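Local coordinates for substrate-binding protein (Synechococcus sp., PDB 6WPN) that probably binds an oligosaccharide or related sugar in the periplasm as the solute-binding component of a bacterial transport system, at residues 45-48 with 49-53; 89-92 with 93-96; 320-324 with 325-329. All blocks are in the same frame, centred on the assembly; numbering follows the deposited sequence.

Contact 1: 45-48 with 49-53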
HETATM    1  N   MSE A  45       3.669  14.554 -14.041  1.00 63.99           N
HETATM    2  CA  MSE A  45       3.900  15.656 -13.121  1.00 64.30           C
HETATM    3  C   MSE A  45       4.362  16.909 -13.859  1.00 68.42           C
HETATM    4  O   MSE A  45       4.003  18.023 -13.484  1.00 74.60           O
HETATM    5  CB  MSE A  45       4.927  15.261 -12.057  1.00 69.31           C
HETATM    6  CG  MSE A  45       4.487  14.118 -11.150  1.00 80.20           C
HETATM    7 SE   MSE A  45       2.943  14.550 -10.027  1.00 86.88          SE
HETATM    8  CE  MSE A  45       3.577  16.220  -9.275  1.00 88.39           C
ATOM      9  N   ASP A  46       5.147  16.722 -14.921  1.00 68.81           N
ATOM     10  CA  ASP A  46       5.644  17.868 -15.676  1.00 76.27           C
ATOM     11  C   ASP A  46       4.508  18.629 -16.344  1.00 70.30           C
ATOM     12  O   ASP A  46       4.556  19.860 -16.443  1.00 76.43           O
ATOM     13  CB  ASP A  46       6.668  17.414 -16.719  1.00 91.78           C
ATOM     14  CG  ASP A  46       8.033  17.141 -16.116  1.00103.11           C
ATOM     15  OD1 ASP A  46       8.194  17.335 -14.889  1.00106.36           O
ATOM     16  OD2 ASP A  46       8.946  16.725 -16.866  1.00108.67           O
ATOM     17  N   ASP A  47       3.479  17.918 -16.805  1.00 65.83           N
ATOM     18  CA  ASP A  47       2.357  18.584 -17.461  1.00 71.11           C
ATOM     19  C   ASP A  47       1.390  19.203 -16.455  1.00 67.13           C
ATOM     20  O   ASP A  47       0.990  20.363 -16.610  1.00 63.42           O
ATOM     21  CB  ASP A  47       1.619  17.607 -18.374  1.00 82.04           C
ATOM     22  CG  ASP A  47       0.632  18.310 -19.290  1.00 96.18           C
ATOM     23  OD1 ASP A  47       1.079  18.939 -20.273  1.00101.28           O
ATOM     24  OD2 ASP A  47      -0.589  18.246 -19.022  1.00 96.90           O
ATOM     25  N   VAL A  48       0.970  18.436 -15.442  1.00 70.40           N
ATOM     26  CA  VAL A  48      -0.047  18.925 -14.510  1.00 69.02           C
ATOM     27  C   VAL A  48       0.479  20.119 -13.717  1.00 63.56           C
ATOM     28  O   VAL A  48      -0.218  21.128 -13.547  1.00 57.92           O
ATOM     29  CB  VAL A  48      -0.544  17.791 -13.589  1.00 62.57           C
ATOM     30  CG1 VAL A  48       0.587  17.196 -12.761  1.00 57.36           C
ATOM     31  CG2 VAL A  48      -1.657  18.302 -12.688  1.00 57.74           C
ATOM     32  N   LEU A  49       1.704  20.015 -13.196  1.00 61.08           N
ATOM     33  CA  LEU A  49       2.299  21.154 -12.508  1.00 67.73           C
ATOM     34  C   LEU A  49       2.520  22.310 -13.474  1.00 73.77           C
ATOM     35  O   LEU A  49       2.382  23.480 -13.096  1.00 74.33           O
ATOM     36  CB  LEU A  49       3.608  20.748 -11.837  1.00 61.64           C
ATOM     37  CG  LEU A  49       3.498  19.673 -10.755  1.00 57.26           C
ATOM     38  CD1 LEU A  49       4.839  19.496 -10.067  1.00 61.90           C
ATOM     39  CD2 LEU A  49       2.400  19.997  -9.745  1.00 54.42           C
ATOM     40  N   GLY A  50       2.890  21.999 -14.719  1.00 75.91           N
ATOM     41  CA  GLY A  50       2.950  23.032 -15.743  1.00 73.66           C
ATOM     42  C   GLY A  50       1.616  23.731 -15.925  1.00 67.98           C
ATOM     43  O   GLY A  50       1.550  24.958 -16.015  1.00 67.18           O
ATOM     44  N   SER A  51       0.533  22.950 -15.995  1.00 63.98           N
ATOM     45  CA  SER A  51      -0.801  23.538 -16.060  1.00 65.21           C
ATOM     46  C   SER A  51      -1.075  24.398 -14.833  1.00 64.38           C
ATOM     47  O   SER A  51      -1.615  25.503 -14.951  1.00 70.08           O
ATOM     48  CB  SER A  51      -1.858  22.446 -16.200  1.00 65.04           C
ATOM     49  OG  SER A  51      -1.647  21.685 -17.376  1.00 77.61           O
ATOM     50  N   TRP A  52      -0.707  23.908 -13.647  1.00 59.04           N
ATOM     51  CA  TRP A  52      -0.853  24.709 -12.437  1.00 63.16           C
ATOM     52  C   TRP A  52      -0.083  26.020 -12.547  1.00 64.74           C
ATOM     53  O   TRP A  52      -0.607  27.089 -12.209  1.00 63.54           O
ATOM     54  CB  TRP A  52      -0.383  23.915 -11.220  1.00 55.35           C
ATOM     55  CG  TRP A  52      -0.269  24.774 -10.008  1.00 59.32           C
ATOM     56  CD1 TRP A  52       0.841  25.448  -9.583  1.00 54.43           C
ATOM     57  CD2 TRP A  52      -1.312  25.094  -9.079  1.00 62.99           C
ATOM     58  NE1 TRP A  52       0.559  26.153  -8.439  1.00 58.02           N
ATOM     59  CE2 TRP A  52      -0.755  25.954  -8.106  1.00 55.06           C
ATOM     60  CE3 TRP A  52      -2.659  24.731  -8.967  1.00 54.89           C
ATOM     61  CZ2 TRP A  52      -1.496  26.454  -7.039  1.00 54.96           C
ATOM     62  CZ3 TRP A  52      -3.395  25.229  -7.904  1.00 55.07           C
ATOM     63  CH2 TRP A  52      -2.811  26.081  -6.955  1.00 54.58           C
ATOM     64  N   ASP A  53       1.169  25.954 -13.016  1.00 64.23           N
ATOM     65  CA  ASP A  53       1.987  27.157 -13.136  1.00 59.95           C
ATOM     66  C   ASP A  53       1.363  28.153 -14.106  1.00 64.55           C
ATOM     67  O   ASP A  53       1.439  29.369 -13.891  1.00 63.82           O
ATOM     68  CB  ASP A  53       3.405  26.792 -13.584  1.00 62.26           C
ATOM     69  CG  ASP A  53       4.193  26.052 -12.513  1.00 59.88           C
ATOM     70  OD1 ASP A  53       3.897  26.228 -11.314  1.00 56.53           O
ATOM     71  OD2 ASP A  53       5.116  25.292 -12.877  1.00 61.50           O
TER

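Contact 2: 89-92 with 93-96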
ATOM      1  N   ASN A  89       2.683  14.563   0.522  1.00 51.08           N
ATOM      2  CA  ASN A  89       2.016  13.319   0.164  1.00 60.01           C
ATOM      3  C   ASN A  89       2.189  12.310   1.295  1.00 59.14           C
ATOM      4  O   ASN A  89       3.319  11.962   1.654  1.00 50.49           O
ATOM      5  CB  ASN A  89       2.589  12.780  -1.146  1.00 64.45           C
ATOM      6  CG  ASN A  89       1.986  11.465  -1.551  1.00 63.05           C
ATOM      7  OD1 ASN A  89       2.663  10.624  -2.132  1.00 73.57           O
ATOM      8  ND2 ASN A  89       0.704  11.279  -1.258  1.00 63.94           N
ATOM      9  N   LEU A  90       1.074  11.842   1.851  1.00 57.87           N
ATOM     10  CA  LEU A  90       1.106  10.957   3.005  1.00 55.94           C
ATOM     11  C   LEU A  90       0.219   9.746   2.755  1.00 54.93           C
ATOM     12  O   LEU A  90      -0.523   9.678   1.772  1.00 60.77           O
ATOM     13  CB  LEU A  90       0.636  11.679   4.276  1.00 52.80           C
ATOM     14  CG  LEU A  90       1.396  12.923   4.732  1.00 51.33           C
ATOM     15  CD1 LEU A  90       0.840  13.404   6.061  1.00 56.70           C
ATOM     16  CD2 LEU A  90       2.877  12.647   4.833  1.00 55.48           C
ATOM     17  N   ASN A  91       0.305   8.788   3.670  1.00 56.71           N
ATOM     18  CA  ASN A  91      -0.570   7.633   3.757  1.00 70.16           C
ATOM     19  C   ASN A  91      -1.185   7.603   5.152  1.00 75.68           C
ATOM     20  O   ASN A  91      -0.671   8.251   6.072  1.00 75.89           O
ATOM     21  CB  ASN A  91       0.179   6.320   3.471  1.00 71.33           C
ATOM     22  CG  ASN A  91       1.162   5.953   4.554  1.00 75.48           C
ATOM     23  OD1 ASN A  91       1.705   6.816   5.237  1.00 82.33           O
ATOM     24  ND2 ASN A  91       1.395   4.656   4.721  1.00 82.15           N
ATOM     25  N   PRO A  92      -2.302   6.900   5.337  1.00 60.94           N
ATOM     26  CA  PRO A  92      -3.030   6.960   6.620  1.00 74.22           C
ATOM     27  C   PRO A  92      -2.138   6.697   7.827  1.00 79.47           C
ATOM     28  O   PRO A  92      -2.252   7.423   8.826  1.00 82.08           O
ATOM     29  CB  PRO A  92      -4.124   5.883   6.468  1.00 74.93           C
ATOM     30  CG  PRO A  92      -3.894   5.230   5.119  1.00 76.35           C
ATOM     31  CD  PRO A  92      -3.088   6.195   4.312  1.00 72.58           C
ATOM     32  N   PRO A  93      -1.259   5.677   7.812  1.00 83.83           N
ATOM     33  CA  PRO A  93      -0.409   5.475   9.005  1.00 84.64           C
ATOM     34  C   PRO A  93       0.478   6.663   9.337  1.00 91.95           C
ATOM     35  O   PRO A  93       0.456   7.151  10.475  1.00102.11           O
ATOM     36  CB  PRO A  93       0.418   4.238   8.634  1.00 79.82           C
ATOM     37  CG  PRO A  93      -0.403   3.522   7.654  1.00 84.04           C
ATOM     38  CD  PRO A  93      -1.034   4.597   6.833  1.00 83.23           C
ATOM     39  N   PHE A  94       1.264   7.147   8.372  1.00 89.46           N
ATOM     40  CA  PHE A  94       2.163   8.262   8.655  1.00 93.81           C
ATOM     41  C   PHE A  94       1.401   9.548   8.944  1.00 91.52           C
ATOM     42  O   PHE A  94       1.864  10.373   9.740  1.00 93.12           O
ATOM     43  CB  PHE A  94       3.145   8.462   7.504  1.00103.85           C
ATOM     44  CG  PHE A  94       4.220   9.463   7.805  1.00126.61           C
ATOM     45  CD1 PHE A  94       4.495  10.491   6.923  1.00134.33           C
ATOM     46  CD2 PHE A  94       4.953   9.378   8.978  1.00135.49           C
ATOM     47  CE1 PHE A  94       5.484  11.417   7.200  1.00139.81           C
ATOM     48  CE2 PHE A  94       5.939  10.304   9.264  1.00142.71           C
ATOM     49  CZ  PHE A  94       6.206  11.324   8.372  1.00144.15           C
ATOM     50  N   ALA A  95       0.240   9.738   8.314  1.00 87.96           N
ATOM     51  CA  ALA A  95      -0.546  10.940   8.569  1.00 87.18           C
ATOM     52  C   ALA A  95      -1.030  10.990  10.013  1.00 86.76           C
ATOM     53  O   ALA A  95      -1.153  12.077  10.587  1.00 86.60           O
ATOM     54  CB  ALA A  95      -1.730  11.009   7.605  1.00 85.37           C
ATOM     55  N   ALA A  96      -1.317   9.831  10.609  1.00 84.52           N
ATOM     56  CA  ALA A  96      -1.767   9.797  11.996  1.00 87.68           C
ATOM     57  C   ALA A  96      -0.641  10.163  12.958  1.00 87.67           C
ATOM     58  O   ALA A  96      -0.870  10.877  13.941  1.00 96.38           O
ATOM     59  CB  ALA A  96      -2.333   8.417  12.333  1.00 90.01           C
TER

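Contact 3: 320-324 with 325-329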
ATOM      1  N   PHE A 320      -6.455  20.980  -6.957  1.00 50.86           N
ATOM      2  CA  PHE A 320      -6.174  20.894  -8.388  1.00 48.14           C
ATOM      3  C   PHE A 320      -5.587  19.539  -8.756  1.00 48.26           C
ATOM      4  O   PHE A 320      -5.968  18.947  -9.773  1.00 56.24           O
ATOM      5  CB  PHE A 320      -5.232  22.023  -8.812  1.00 49.41           C
ATOM      6  CG  PHE A 320      -4.864  21.996 -10.272  1.00 56.12           C
ATOM      7  CD1 PHE A 320      -5.740  22.476 -11.234  1.00 58.83           C
ATOM      8  CD2 PHE A 320      -3.629  21.511 -10.680  1.00 55.12           C
ATOM      9  CE1 PHE A 320      -5.398  22.460 -12.575  1.00 60.53           C
ATOM     10  CE2 PHE A 320      -3.281  21.494 -12.020  1.00 55.66           C
ATOM     11  CZ  PHE A 320      -4.168  21.967 -12.969  1.00 57.43           C
ATOM     12  N   LEU A 321      -4.650  19.037  -7.950  1.00 49.40           N
ATOM     13  CA  LEU A 321      -4.039  17.747  -8.247  1.00 55.01           C
ATOM     14  C   LEU A 321      -5.044  16.612  -8.137  1.00 55.05           C
ATOM     15  O   LEU A 321      -4.867  15.565  -8.769  1.00 68.01           O
ATOM     16  CB  LEU A 321      -2.862  17.492  -7.306  1.00 57.14           C
ATOM     17  CG  LEU A 321      -1.587  18.297  -7.558  1.00 70.31           C
ATOM     18  CD1 LEU A 321      -0.610  18.124  -6.403  1.00 68.88           C
ATOM     19  CD2 LEU A 321      -0.944  17.895  -8.877  1.00 79.99           C
ATOM     20  N   THR A 322      -6.097  16.798  -7.346  1.00 50.68           N
ATOM     21  CA  THR A 322      -7.062  15.745  -7.074  1.00 44.52           C
ATOM     22  C   THR A 322      -8.429  16.017  -7.695  1.00 51.78           C
ATOM     23  O   THR A 322      -9.420  15.413  -7.278  1.00 56.69           O
ATOM     24  CB  THR A 322      -7.201  15.545  -5.565  1.00 50.01           C
ATOM     25  OG1 THR A 322      -7.705  16.748  -4.974  1.00 53.00           O
ATOM     26  CG2 THR A 322      -5.852  15.214  -4.949  1.00 45.54           C
ATOM     27  N   ASN A 323      -8.508  16.887  -8.700  1.00 57.28           N
ATOM     28  CA  ASN A 323      -9.800  17.131  -9.324  1.00 57.49           C
ATOM     29  C   ASN A 323     -10.129  15.988 -10.281  1.00 66.77           C
ATOM     30  O   ASN A 323      -9.388  15.007 -10.393  1.00 73.10           O
ATOM     31  CB  ASN A 323      -9.818  18.486 -10.036  1.00 52.62           C
ATOM     32  CG  ASN A 323      -8.884  18.548 -11.238  1.00 51.25           C
ATOM     33  OD1 ASN A 323      -8.296  17.547 -11.650  1.00 49.29           O
ATOM     34  ND2 ASN A 323      -8.749  19.737 -11.807  1.00 44.44           N
ATOM     35  N   GLY A 324     -11.243  16.129 -11.005  1.00 67.19           N
ATOM     36  CA  GLY A 324     -11.684  15.057 -11.886  1.00 51.03           C
ATOM     37  C   GLY A 324     -10.713  14.808 -13.024  1.00 54.29           C
ATOM     38  O   GLY A 324     -10.341  13.665 -13.305  1.00 47.20           O
ATOM     39  N   THR A 325     -10.295  15.878 -13.703  1.00 53.76           N
ATOM     40  CA  THR A 325      -9.492  15.732 -14.911  1.00 49.62           C
ATOM     41  C   THR A 325      -8.113  15.174 -14.592  1.00 55.69           C
ATOM     42  O   THR A 325      -7.631  14.256 -15.266  1.00 55.09           O
ATOM     43  CB  THR A 325      -9.353  17.081 -15.616  1.00 59.08           C
ATOM     44  OG1 THR A 325     -10.651  17.590 -15.945  1.00 77.28           O
ATOM     45  CG2 THR A 325      -8.518  16.938 -16.883  1.00 53.92           C
ATOM     46  N   ASN A 326      -7.455  15.722 -13.568  1.00 57.01           N
ATOM     47  CA  ASN A 326      -6.099  15.282 -13.254  1.00 59.52           C
ATOM     48  C   ASN A 326      -6.086  13.870 -12.677  1.00 53.26           C
ATOM     49  O   ASN A 326      -5.186  13.079 -12.984  1.00 54.71           O
ATOM     50  CB  ASN A 326      -5.430  16.269 -12.296  1.00 57.36           C
ATOM     51  CG  ASN A 326      -5.196  17.635 -12.931  1.00 61.10           C
ATOM     52  OD1 ASN A 326      -4.847  17.733 -14.109  1.00 67.13           O
ATOM     53  ND2 ASN A 326      -5.365  18.695 -12.145  1.00 48.57           N
ATOM     54  N   GLN A 327      -7.069  13.529 -11.841  1.00 48.62           N
ATOM     55  CA  GLN A 327      -7.098  12.186 -11.272  1.00 50.48           C
ATOM     56  C   GLN A 327      -7.399  11.139 -12.335  1.00 54.58           C
ATOM     57  O   GLN A 327      -6.806  10.054 -12.330  1.00 46.21           O
ATOM     58  CB  GLN A 327      -8.117  12.112 -10.136  1.00 52.01           C
ATOM     59  CG  GLN A 327      -7.592  12.649  -8.816  1.00 55.28           C
ATOM     60  CD  GLN A 327      -8.239  11.989  -7.619  1.00 65.35           C
ATOM     61  OE1 GLN A 327      -8.100  10.783  -7.417  1.00 65.91           O
ATOM     62  NE2 GLN A 327      -8.954  12.774  -6.815  1.00 69.25           N
ATOM     63  N   ALA A 328      -8.306  11.448 -13.265  1.00 55.97           N
ATOM     64  CA  ALA A 328      -8.582  10.523 -14.359  1.00 58.67           C
ATOM     65  C   ALA A 328      -7.335  10.301 -15.203  1.00 54.19           C
ATOM     66  O   ALA A 328      -6.990   9.161 -15.537  1.00 55.62           O
ATOM     67  CB  ALA A 328      -9.735  11.047 -15.217  1.00 52.88           C
ATOM     68  N   ARG A 329      -6.637  11.387 -15.543  1.00 53.31           N
ATOM     69  CA  ARG A 329      -5.423  11.276 -16.342  1.00 56.68           C
ATOM     70  C   ARG A 329      -4.348  10.480 -15.613  1.00 55.53           C
ATOM     71  O   ARG A 329      -3.647   9.667 -16.226  1.00 54.23           O
ATOM     72  CB  ARG A 329      -4.912  12.671 -16.697  1.00 69.42           C
ATOM     73  CG  ARG A 329      -3.679  12.676 -17.576  1.00 86.64           C
ATOM     74  CD  ARG A 329      -3.318  14.086 -18.004  1.00100.99           C
ATOM     75  NE  ARG A 329      -2.021  14.121 -18.671  1.00115.31           N
ATOM     76  CZ  ARG A 329      -1.329  15.231 -18.905  1.00120.98           C
ATOM     77  NH1 ARG A 329      -0.154  15.163 -19.514  1.00124.01           N
ATOM     78  NH2 ARG A 329      -1.812  16.408 -18.526  1.00120.07           N
TER

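Contact 1: 45-48 with 49-53
Met45 and Leu49 are joined along one turn of helix 42-55, Leu49 N donating to Met45 O over 3.1 Å, and the same i to i+4 ladder runs on from Gly50 N to Asp46 O, Ser51 N to Asp47 O and Trp52 N to Val48 O. The Gly50 rung is the longest and least straight of the four. Asp47 O takes a second bond, for Ser51 turns its hydroxyl back along the helix (OG anti to its own carbonyl carbon, chi1 -60°) and OG donates to Asp47 O at 3.0 Å. This helix is the crossover of a beta-alpha-beta unit between the parallel strands 30-35 and 61-66. On the strand-facing side Met45, present as selenomethionine, bends at chi2 and chi3 to bring its terminal CE against Leu49 CD1 at 3.6 Å, the two side chains slanting across one another. Both rest on Leu32 and Trp63 of those strands. Asp47, on a more open side, directs OD2 to Arg329 in a salt bridge modelled too short for its length to be trusted, while Trp52 donates through NE1 to Ala59 O and stacks its ring on His56.

Contact 2: 89-92 with 93-96
Asn91 is the N-cap residue of helix 92-99, at a strand-to-helix junction, and caps through its side chain: OD1 accepts from Phe94 N at 3.2 Å, from a donor that stands above the amide plane instead of on a lone pair. The group reaches there because CG lies between the backbone N and the carbonyl carbon (chi1 69°), a rotamer that turns the amide back over the first turn. OD1 also meets Phe94 CB at 3.1 Å, and on the other branch ND2 rests against Pro93 CD, the side chain crossing the proline at about a right angle. The backbone of the cap residue is used as well. Asn91 O accepts from Ala95 N at 2.8 Å, and Pro92 O receives Ala96 N one residue further on. A short way out, Leu90 spans the junction with its two methyls: Leu90 CD2 comes to the edge of the Phe94 ring, 3.4 Å from Phe94 CD1, and Leu90 CD1 packs on Ala95 CB at 3.8 Å. Pro92 and Pro93 lie side by side, their rings closely pressed.

What positions this shell is the sheet. Strand 87-90 pairs with 30-35 and 295-303, and Leu90 is tied by backbone bonds to Thr301; the strand ends at Leu90 and, after the single cap residue Asn91, the helix begins. Asn89 adds a side-chain bond from ND2 to Thr301 O. Pro93 meets Val382 of a nearby loop and Val388 of helix 388-403.

Chemically, a helix start leaves its first amides without carbonyls from a preceding turn. Here proline at both opening positions brings no N-H to satisfy, and the asparagine supplies an acceptor to Phe94, the first residue of the turn that does have one.

Contact 3: 320-324 with 325-329
Phe320 meets Asn326 ND2 twice, with the face of its ring and with its carbonyl oxygen. Asn326 ND2 sits 3.4 Å above the plane of the Phe320 ring, over its centre, with the amide steeply inclined to the ring at 69°, and the same nitrogen donates to Phe320 O; that bond is modelled so short that its exact length is doubtful. Leu321 O, on the last residue of helix 311-321, lies 3.6 Å from Asn326 CB. Thr322 then leaves helical geometry, and its O accepts from Gln327 NE2 at 2.7 Å in a nearly straight bond (172°). The acceptor lies in the Gln327 amide plane, although the donor stands above the carbonyl plane of Thr322. Thr322 OG1 looks elsewhere, to Tyr119 OH and Ala318 O.

Asn323 is the N-cap of helix 324-334. A chi1 of 67° folds the Asn323 amide back over the new helix, and its OD1 takes Asn326 N at 2.8 Å, while Asn323 O receives Gln327 N as the first full turn closes. Gly324 follows with its O bonded to Ala328 N at 3.0 Å.

This junction between helices 311-321 and 324-334 is covered on one side by helix 42-55, whose Val48 touches Phe320, Leu321 and Asn326. Thr322 packs on Ile137 and Trp139 of strand 137-149, and Gln327 and Ala328 lie against Ala343 of helix 341-352.

In the fold
Contacts 1 and 3 are neighbours in space (centres about 12 Å apart), though distant in sequence: Trp52 CE3 packs on Phe320 CB at 3.7 Å, so helix 42-55 lies against the junction between helices 311-321 and 324-334. Contact 2 stands apart. All three are partly buried, but contact 2 lies nearest the centre of the molecule, about 11 Å from it, contact 3 about 20 Å and contact 1 farthest out at about 26 Å. Contact 1 is mid-helix: i to i+4 backbone bonds with apolar packing toward the strands. Contacts 2 and 3 share an asparagine N-cap, but prolines open the helix in contact 2 whereas side-chain amides bind carbonyls in contact 3.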